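Local coordinates for protein ribonucleoside-diphosphate reductase small chain 2 (Saccharomyces cerevisiae, PDB 1JK0) that supplies precursors for DNA synthesis as a small subunit of ribonucleotide reductase, and is required for folding of its partner small chain and assembly with the large subunits, at residues R166-D171 and L179-A184; L229-A232 and K237-P240; K241-I246 and G284-F289. All coordinates share one frame; numbering follows the deposited sequence.

Interaction 1: residues R166-D171 and L179-A184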
loop_
_atom_site.group_PDB
_atom_site.type_symbol
_atom_site.label_atom_id
_atom_site.label_comp_id
_atom_site.label_asym_id
_atom_site.label_seq_id
_atom_site.Cartn_x
_atom_site.Cartn_y
_atom_site.Cartn_z
ATOM N N ARG B 166 14.068 6.800 22.761
ATOM C CA ARG B 166 15.249 6.167 23.335
ATOM C C ARG B 166 15.829 5.004 22.524
ATOM O O ARG B 166 16.991 5.045 22.112
ATOM C CB ARG B 166 14.920 5.698 24.762
ATOM C CG ARG B 166 16.129 5.406 25.644
ATOM C CD ARG B 166 15.733 4.836 27.014
ATOM N NE ARG B 166 14.913 5.750 27.808
ATOM C CZ ARG B 166 13.582 5.750 27.836
ATOM N NH1 ARG B 166 12.895 4.879 27.111
ATOM N NH2 ARG B 166 12.934 6.625 28.594
ATOM N N TRP B 167 15.023 3.972 22.291
ATOM C CA TRP B 167 15.500 2.803 21.563
ATOM C C TRP B 167 15.234 2.767 20.055
ATOM O O TRP B 167 16.040 2.222 19.303
ATOM C CB TRP B 167 14.934 1.536 22.198
ATOM C CG TRP B 167 15.029 1.491 23.701
ATOM C CD1 TRP B 167 14.083 1.901 24.590
ATOM C CD2 TRP B 167 16.106 0.952 24.484
ATOM N NE1 TRP B 167 14.496 1.641 25.879
ATOM C CE2 TRP B 167 15.733 1.058 25.841
ATOM C CE3 TRP B 167 17.348 0.385 24.169
ATOM C CZ2 TRP B 167 16.552 0.619 26.880
ATOM C CZ3 TRP B 167 18.165 -0.053 25.207
ATOM C CH2 TRP B 167 17.760 0.068 26.545
ATOM N N ILE B 168 14.120 3.342 19.606
ATOM C CA ILE B 168 13.777 3.335 18.181
ATOM C C ILE B 168 14.288 4.517 17.350
ATOM O O ILE B 168 14.973 4.322 16.348
ATOM C CB ILE B 168 12.248 3.275 17.964
ATOM C CG1 ILE B 168 11.655 2.063 18.672
ATOM C CG2 ILE B 168 11.938 3.239 16.474
ATOM C CD1 ILE B 168 10.152 2.003 18.553
ATOM N N SER B 169 13.932 5.738 17.752
ATOM C CA SER B 169 14.328 6.945 17.014
ATOM C C SER B 169 15.814 7.270 17.126
ATOM O O SER B 169 16.445 7.664 16.143
ATOM C CB SER B 169 13.505 8.149 17.487
ATOM O OG SER B 169 12.118 7.938 17.279
ATOM N N ASN B 170 16.360 7.102 18.329
ATOM C CA ASN B 170 17.772 7.364 18.597
ATOM C C ASN B 170 18.675 6.707 17.554
ATOM O O ASN B 170 18.568 5.512 17.285
ATOM C CB ASN B 170 18.128 6.872 20.014
ATOM C CG ASN B 170 19.627 6.757 20.241
ATOM O OD1 ASN B 170 20.402 7.581 19.761
ATOM N ND2 ASN B 170 20.038 5.739 20.992
ATOM N N ASP B 171 19.562 7.503 16.964
ATOM C CA ASP B 171 20.480 7.001 15.951
ATOM C C ASP B 171 21.284 5.835 16.520
ATOM O O ASP B 171 21.392 4.777 15.905
ATOM C CB ASP B 171 21.426 8.121 15.501
ATOM C CG ASP B 171 22.253 7.740 14.272
ATOM O OD1 ASP B 171 23.149 6.873 14.391
ATOM O OD2 ASP B 171 22.007 8.309 13.182
ATOM N N LEU B 179 13.537 -3.650 17.460
ATOM C CA LEU B 179 12.497 -4.661 17.362
ATOM C C LEU B 179 11.874 -4.891 18.735
ATOM O O LEU B 179 10.661 -4.788 18.893
ATOM C CB LEU B 179 13.085 -5.963 16.811
ATOM C CG LEU B 179 12.513 -6.531 15.510
ATOM C CD1 LEU B 179 12.028 -5.439 14.573
ATOM C CD2 LEU B 179 13.590 -7.353 14.855
ATOM N N VAL B 180 12.702 -5.179 19.734
ATOM C CA VAL B 180 12.196 -5.417 21.087
ATOM C C VAL B 180 11.360 -4.224 21.584
ATOM O O VAL B 180 10.292 -4.401 22.170
ATOM C CB VAL B 180 13.356 -5.696 22.073
ATOM C CG1 VAL B 180 12.799 -5.995 23.453
ATOM C CG2 VAL B 180 14.186 -6.876 21.581
ATOM N N ALA B 181 11.839 -3.010 21.336
ATOM C CA ALA B 181 11.106 -1.813 21.744
ATOM C C ALA B 181 9.758 -1.775 21.039
ATOM O O ALA B 181 8.717 -1.549 21.664
ATOM C CB ALA B 181 11.899 -0.566 21.391
ATOM N N PHE B 182 9.787 -1.993 19.730
ATOM C CA PHE B 182 8.577 -1.978 18.924
ATOM C C PHE B 182 7.512 -2.903 19.525
ATOM O O PHE B 182 6.344 -2.528 19.623
ATOM C CB PHE B 182 8.898 -2.401 17.484
ATOM C CG PHE B 182 7.798 -2.105 16.509
ATOM C CD1 PHE B 182 7.520 -2.986 15.469
ATOM C CD2 PHE B 182 7.039 -0.936 16.622
ATOM C CE1 PHE B 182 6.498 -2.708 14.555
ATOM C CE2 PHE B 182 6.017 -0.649 15.713
ATOM C CZ PHE B 182 5.747 -1.537 14.677
ATOM N N ALA B 183 7.922 -4.100 19.941
ATOM C CA ALA B 183 6.992 -5.058 20.540
ATOM C C ALA B 183 6.438 -4.545 21.863
ATOM O O ALA B 183 5.279 -4.798 22.204
ATOM C CB ALA B 183 7.675 -6.398 20.756
ATOM N N ALA B 184 7.287 -3.849 22.618
ATOM C CA ALA B 184 6.878 -3.268 23.888
ATOM C C ALA B 184 5.743 -2.329 23.546
ATOM O O ALA B 184 4.653 -2.433 24.097
ATOM C CB ALA B 184 8.031 -2.486 24.509
#
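W167 and I168, in the loop that leaves helix 155-166, close on A181 of helix 175-188 mainly through aliphatic contacts. The methyl CB of A181 points toward the loop and meets two carbons there: W167 CB at 3.8 Å and I168 CG1 at the same distance. W167 therefore uses the root of its side chain, and the methyl approaches the indole obliquely. In I168, CG1 lies beside the backbone N (chi1 -56°) and the chain then extends, which carries CD1 past A181 to 4.2 Å from the backbone N of F182. The backbones come closest at W167 and A181, where the CA atoms are 6.4 Å apart.

No hydrogen bond crosses between the two segments. N170 ND2 gives a weak hydrogen bond to R166 O, spanning the turn that leads out of the helix. On the indole, R166 CG lies 4.1 Å above one face, displaced toward the rim, while the guanidinium forms a salt bridge to E249.

The contact is buried, with three further helices around it. W167 also packs on helix 240-258, I168 and F182 reach helix 101-107, where F182 stacks on F104, and L179, V180, F182 and A183 pack on helix 207-232.

Interaction 2: residues L229-A232 and K237-P240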
loop_
_atom_site.group_PDB
_atom_site.type_symbol
_atom_site.label_atom_id
_atom_site.label_comp_id
_atom_site.label_asym_id
_atom_site.label_seq_id
_atom_site.Cartn_x
_atom_site.Cartn_y
_atom_site.Cartn_z
ATOM N N LEU B 229 8.972 -12.802 15.956
ATOM C CA LEU B 229 9.314 -13.722 14.887
ATOM C C LEU B 229 10.523 -13.205 14.115
ATOM O O LEU B 229 11.405 -13.979 13.752
ATOM C CB LEU B 229 8.139 -13.888 13.932
ATOM C CG LEU B 229 8.505 -14.593 12.629
ATOM C CD1 LEU B 229 9.100 -15.944 12.938
ATOM C CD2 LEU B 229 7.274 -14.724 11.761
ATOM N N LEU B 230 10.563 -11.905 13.841
ATOM C CA LEU B 230 11.703 -11.352 13.125
ATOM C C LEU B 230 12.915 -11.513 14.024
ATOM O O LEU B 230 13.899 -12.164 13.659
ATOM C CB LEU B 230 11.482 -9.875 12.798
ATOM C CG LEU B 230 10.362 -9.644 11.782
ATOM C CD1 LEU B 230 10.226 -8.167 11.503
ATOM C CD2 LEU B 230 10.667 -10.410 10.501
ATOM N N PHE B 231 12.824 -10.931 15.214
ATOM C CA PHE B 231 13.903 -11.020 16.182
ATOM C C PHE B 231 14.463 -12.447 16.195
ATOM O O PHE B 231 15.661 -12.661 16.003
ATOM C CB PHE B 231 13.390 -10.666 17.577
ATOM C CG PHE B 231 14.474 -10.585 18.613
ATOM C CD1 PHE B 231 15.263 -9.443 18.724
ATOM C CD2 PHE B 231 14.726 -11.661 19.455
ATOM C CE1 PHE B 231 16.285 -9.374 19.658
ATOM C CE2 PHE B 231 15.745 -11.607 20.392
ATOM C CZ PHE B 231 16.528 -10.463 20.497
ATOM N N ALA B 232 13.584 -13.418 16.407
ATOM C CA ALA B 232 13.992 -14.814 16.452
ATOM C C ALA B 232 14.906 -15.202 15.303
ATOM O O ALA B 232 15.811 -16.009 15.470
ATOM C CB ALA B 232 12.775 -15.703 16.455
ATOM N N LYS B 237 21.909 -11.637 18.402
ATOM C CA LYS B 237 20.949 -11.074 19.342
ATOM C C LYS B 237 21.699 -10.067 20.216
ATOM O O LYS B 237 22.912 -10.149 20.360
ATOM C CB LYS B 237 20.366 -12.173 20.224
ATOM C CG LYS B 237 19.797 -13.377 19.480
ATOM C CD LYS B 237 18.374 -13.127 19.018
ATOM C CE LYS B 237 17.646 -14.436 18.733
ATOM N NZ LYS B 237 18.324 -15.243 17.680
ATOM N N PRO B 238 20.991 -9.088 20.789
ATOM C CA PRO B 238 21.661 -8.103 21.643
ATOM C C PRO B 238 21.783 -8.726 23.030
ATOM O O PRO B 238 21.258 -9.819 23.252
ATOM C CB PRO B 238 20.705 -6.926 21.615
ATOM C CG PRO B 238 19.371 -7.626 21.614
ATOM C CD PRO B 238 19.566 -8.756 20.619
ATOM N N ASN B 239 22.456 -8.048 23.960
ATOM C CA ASN B 239 22.647 -8.597 25.309
ATOM C C ASN B 239 21.327 -8.837 26.027
ATOM O O ASN B 239 20.442 -7.983 26.013
ATOM C CB ASN B 239 23.504 -7.658 26.157
ATOM C CG ASN B 239 24.232 -8.390 27.272
ATOM O OD1 ASN B 239 25.356 -8.867 27.085
ATOM N ND2 ASN B 239 23.588 -8.503 28.429
ATOM N N PRO B 240 21.182 -9.999 26.682
ATOM C CA PRO B 240 19.945 -10.327 27.402
ATOM C C PRO B 240 19.476 -9.268 28.406
ATOM O O PRO B 240 18.276 -9.155 28.682
ATOM C CB PRO B 240 20.279 -11.662 28.068
ATOM C CG PRO B 240 21.192 -12.300 27.066
ATOM C CD PRO B 240 22.113 -11.143 26.698
#
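In the helical bundle of this ferritin-like small subunit, the connection between helices 207-232 and 240-258 doubles back so that K237 and P238 lie against F231, in the last turn of the first helix. Four residues separate the two segments, and N239 occupies the N-cap position of the helix that follows. The contact thus closes the inter-helix loop over the end of helix 207-232.

The phenyl ring of F231 is the centre of the contact. Its CG is anti to the backbone N (chi1 -174°), which sends the ring out from the helix toward the returning chain. P238 comes from the opposite direction and meets the ring at its edge, near the ring plane: CD of the proline is 3.5 Å from F231 CE1 and equally far from CZ. The pyrrolidine is engaged mainly through this corner, with P238 CG a little farther off.

K237 arrives differently, its aliphatic chain crossing the ring at a slant. Its CD lies 3.3 Å from F231 CE2, in an oblique approach. F231 is also backed by residues beyond the loop, packing on A176 and V180 of helix 175-188 and meeting F289 edge-to-face, so the ring is buried even though K237 itself is exposed.

Two bends in the lysine chain, at chi2 (-84°) and chi4 (-59°), turn its amine back toward the helix end. There the ammonium group makes a hydrogen bond to the carbonyl oxygen of L234, in the loop just past the helix. Across the contact it adds a weaker one: K237 NZ lies 3.4 Å from A232 O.

Interaction 3: residues K241-I246 and G284-F289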
loop_
_atom_site.group_PDB
_atom_site.type_symbol
_atom_site.label_atom_id
_atom_site.label_comp_id
_atom_site.label_asym_id
_atom_site.label_seq_id
_atom_site.Cartn_x
_atom_site.Cartn_y
_atom_site.Cartn_z
ATOM N N LYS B 241 20.415 -8.494 28.949
ATOM C CA LYS B 241 20.072 -7.460 29.926
ATOM C C LYS B 241 19.385 -6.256 29.285
ATOM O O LYS B 241 18.399 -5.753 29.825
ATOM C CB LYS B 241 21.320 -7.007 30.714
ATOM C CG LYS B 241 21.486 -7.688 32.091
ATOM C CD LYS B 241 22.687 -7.150 32.889
ATOM C CE LYS B 241 24.042 -7.598 32.318
ATOM N NZ LYS B 241 24.373 -9.035 32.589
ATOM N N ILE B 242 19.895 -5.800 28.140
ATOM C CA ILE B 242 19.302 -4.662 27.439
ATOM C C ILE B 242 17.824 -4.940 27.157
ATOM O O ILE B 242 16.981 -4.048 27.277
ATOM C CB ILE B 242 20.008 -4.383 26.100
ATOM C CG1 ILE B 242 21.499 -4.155 26.330
ATOM C CG2 ILE B 242 19.399 -3.161 25.451
ATOM C CD1 ILE B 242 22.289 -3.916 25.065
ATOM N N ILE B 243 17.512 -6.176 26.780
ATOM C CA ILE B 243 16.135 -6.552 26.509
ATOM C C ILE B 243 15.311 -6.237 27.748
ATOM O O ILE B 243 14.417 -5.387 27.724
ATOM C CB ILE B 243 16.007 -8.057 26.207
ATOM C CG1 ILE B 243 16.792 -8.395 24.942
ATOM C CG2 ILE B 243 14.536 -8.430 26.042
ATOM C CD1 ILE B 243 16.743 -9.844 24.554
ATOM N N GLU B 244 15.620 -6.930 28.837
ATOM C CA GLU B 244 14.915 -6.708 30.085
ATOM C C GLU B 244 14.972 -5.224 30.471
ATOM O O GLU B 244 14.147 -4.749 31.249
ATOM C CB GLU B 244 15.523 -7.565 31.195
ATOM C CG GLU B 244 14.730 -7.541 32.486
ATOM C CD GLU B 244 15.282 -8.491 33.529
ATOM O OE1 GLU B 244 16.461 -8.342 33.912
ATOM O OE2 GLU B 244 14.535 -9.389 33.967
ATOM N N LYS B 245 15.944 -4.493 29.922
ATOM C CA LYS B 245 16.080 -3.068 30.219
ATOM C C LYS B 245 15.101 -2.235 29.393
ATOM O O LYS B 245 14.682 -1.156 29.818
ATOM C CB LYS B 245 17.515 -2.581 29.957
ATOM C CG LYS B 245 18.548 -3.002 31.015
ATOM C CD LYS B 245 19.937 -2.372 30.762
ATOM C CE LYS B 245 19.921 -0.847 30.928
ATOM N NZ LYS B 245 21.232 -0.190 30.648
ATOM N N ILE B 246 14.733 -2.742 28.219
ATOM C CA ILE B 246 13.801 -2.042 27.339
ATOM C C ILE B 246 12.349 -2.264 27.765
ATOM O O ILE B 246 11.548 -1.329 27.771
ATOM C CB ILE B 246 13.980 -2.497 25.881
ATOM C CG1 ILE B 246 15.425 -2.244 25.450
ATOM C CG2 ILE B 246 13.023 -1.743 24.970
ATOM C CD1 ILE B 246 15.752 -2.726 24.062
ATOM N N GLY B 284 5.585 -12.591 29.566
ATOM C CA GLY B 284 5.361 -13.421 28.398
ATOM C C GLY B 284 6.165 -12.908 27.221
ATOM O O GLY B 284 6.746 -13.684 26.461
ATOM N N LEU B 285 6.197 -11.589 27.067
ATOM C CA LEU B 285 6.948 -10.971 25.987
ATOM C C LEU B 285 8.438 -11.143 26.265
ATOM O O LEU B 285 9.227 -11.363 25.345
ATOM C CB LEU B 285 6.615 -9.481 25.880
ATOM C CG LEU B 285 7.310 -8.755 24.731
ATOM C CD1 LEU B 285 6.801 -9.308 23.417
ATOM C CD2 LEU B 285 7.041 -7.271 24.816
ATOM N N LEU B 286 8.820 -11.044 27.536
ATOM C CA LEU B 286 10.220 -11.201 27.910
ATOM C C LEU B 286 10.679 -12.577 27.452
ATOM O O LEU B 286 11.778 -12.738 26.918
ATOM C CB LEU B 286 10.401 -11.071 29.427
ATOM C CG LEU B 286 11.260 -9.899 29.925
ATOM C CD1 LEU B 286 12.479 -9.731 29.027
ATOM C CD2 LEU B 286 10.452 -8.624 29.926
ATOM N N GLN B 287 9.820 -13.566 27.664
ATOM C CA GLN B 287 10.119 -14.930 27.270
ATOM C C GLN B 287 10.117 -14.973 25.759
ATOM O O GLN B 287 10.869 -15.725 25.141
ATOM C CB GLN B 287 9.051 -15.869 27.815
ATOM C CG GLN B 287 9.310 -17.333 27.542
ATOM C CD GLN B 287 8.224 -18.217 28.127
ATOM O OE1 GLN B 287 7.867 -18.086 29.307
ATOM N NE2 GLN B 287 7.696 -19.129 27.311
ATOM N N GLY B 288 9.256 -14.146 25.176
ATOM C CA GLY B 288 9.136 -14.073 23.734
ATOM C C GLY B 288 10.456 -13.801 23.050
ATOM O O GLY B 288 10.703 -14.316 21.965
ATOM N N PHE B 289 11.310 -12.994 23.667
ATOM C CA PHE B 289 12.601 -12.698 23.062
ATOM C C PHE B 289 13.728 -13.589 23.612
ATOM O O PHE B 289 14.892 -13.440 23.238
ATOM C CB PHE B 289 12.945 -11.211 23.247
ATOM C CG PHE B 289 12.022 -10.278 22.508
ATOM C CD1 PHE B 289 10.803 -9.898 23.053
ATOM C CD2 PHE B 289 12.354 -9.819 21.240
ATOM C CE1 PHE B 289 9.930 -9.079 22.347
ATOM C CE2 PHE B 289 11.486 -9.001 20.532
ATOM C CZ PHE B 289 10.270 -8.633 21.090
#
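I243 and E244 of helix 240-258 pack against L286 and F289 at the C-terminal end of helix 277-288, joining successive modelled helices of the ferritin-like bundle, whose touching segments are 38 residues apart in the chain. The two backbones are nearest at E244 and L286, with 6.9 Å between their CA atoms.

The contact across the helices is apolar. I243 points toward the other helix and uses both branches. Its CG2, anti to the backbone N, touches L286 CD1 at 3.9 Å, the two side chains running antiparallel alongside each other. The longer branch, with CG1 beside the backbone N (chi1 -63°), brings CD1 to 4.2 Å from F289 CB. F289 meets the isoleucine with the base of its side chain, while its ring leads away; L285 CG lies in the ring plane, at the edge.

The polar partners of E244 lie outside the two segments. Its carboxylate comes close to that of E292, a pairing of like charges that may raise the affinity of one of them for a proton, and E244 O accepts a hydrogen bond from T248 OG1. At the contact itself E244 offers only its backbone and the aliphatic base of its side chain, both to the same methyl that meets I243: its CA is 4.0 Å from L286 CD1, its CB 4.3 Å.

Overall arrangement
The three contacts form one continuous packed region, with centres 9 to 13 Å apart, and aromatic side chains join them. Interactions 2 and 3, the closest pair, meet where F231 CG approaches F289 CD2 at 3.5 Å. F289 also reaches interaction 1, its CZ lying 3.4 Å from A183 CB, and V180 CG2 touches both rings. Interaction 1 also meets interaction 3 through W167, which spans a turn of helix 240-258, with CE2 3.3 Å from I246 CG1 and CZ3 3.4 Å from I242 CG2. Helices 175-188, 207-232, 240-258 and 277-288 are thereby knitted together, away from the predicted active-site residue Y131.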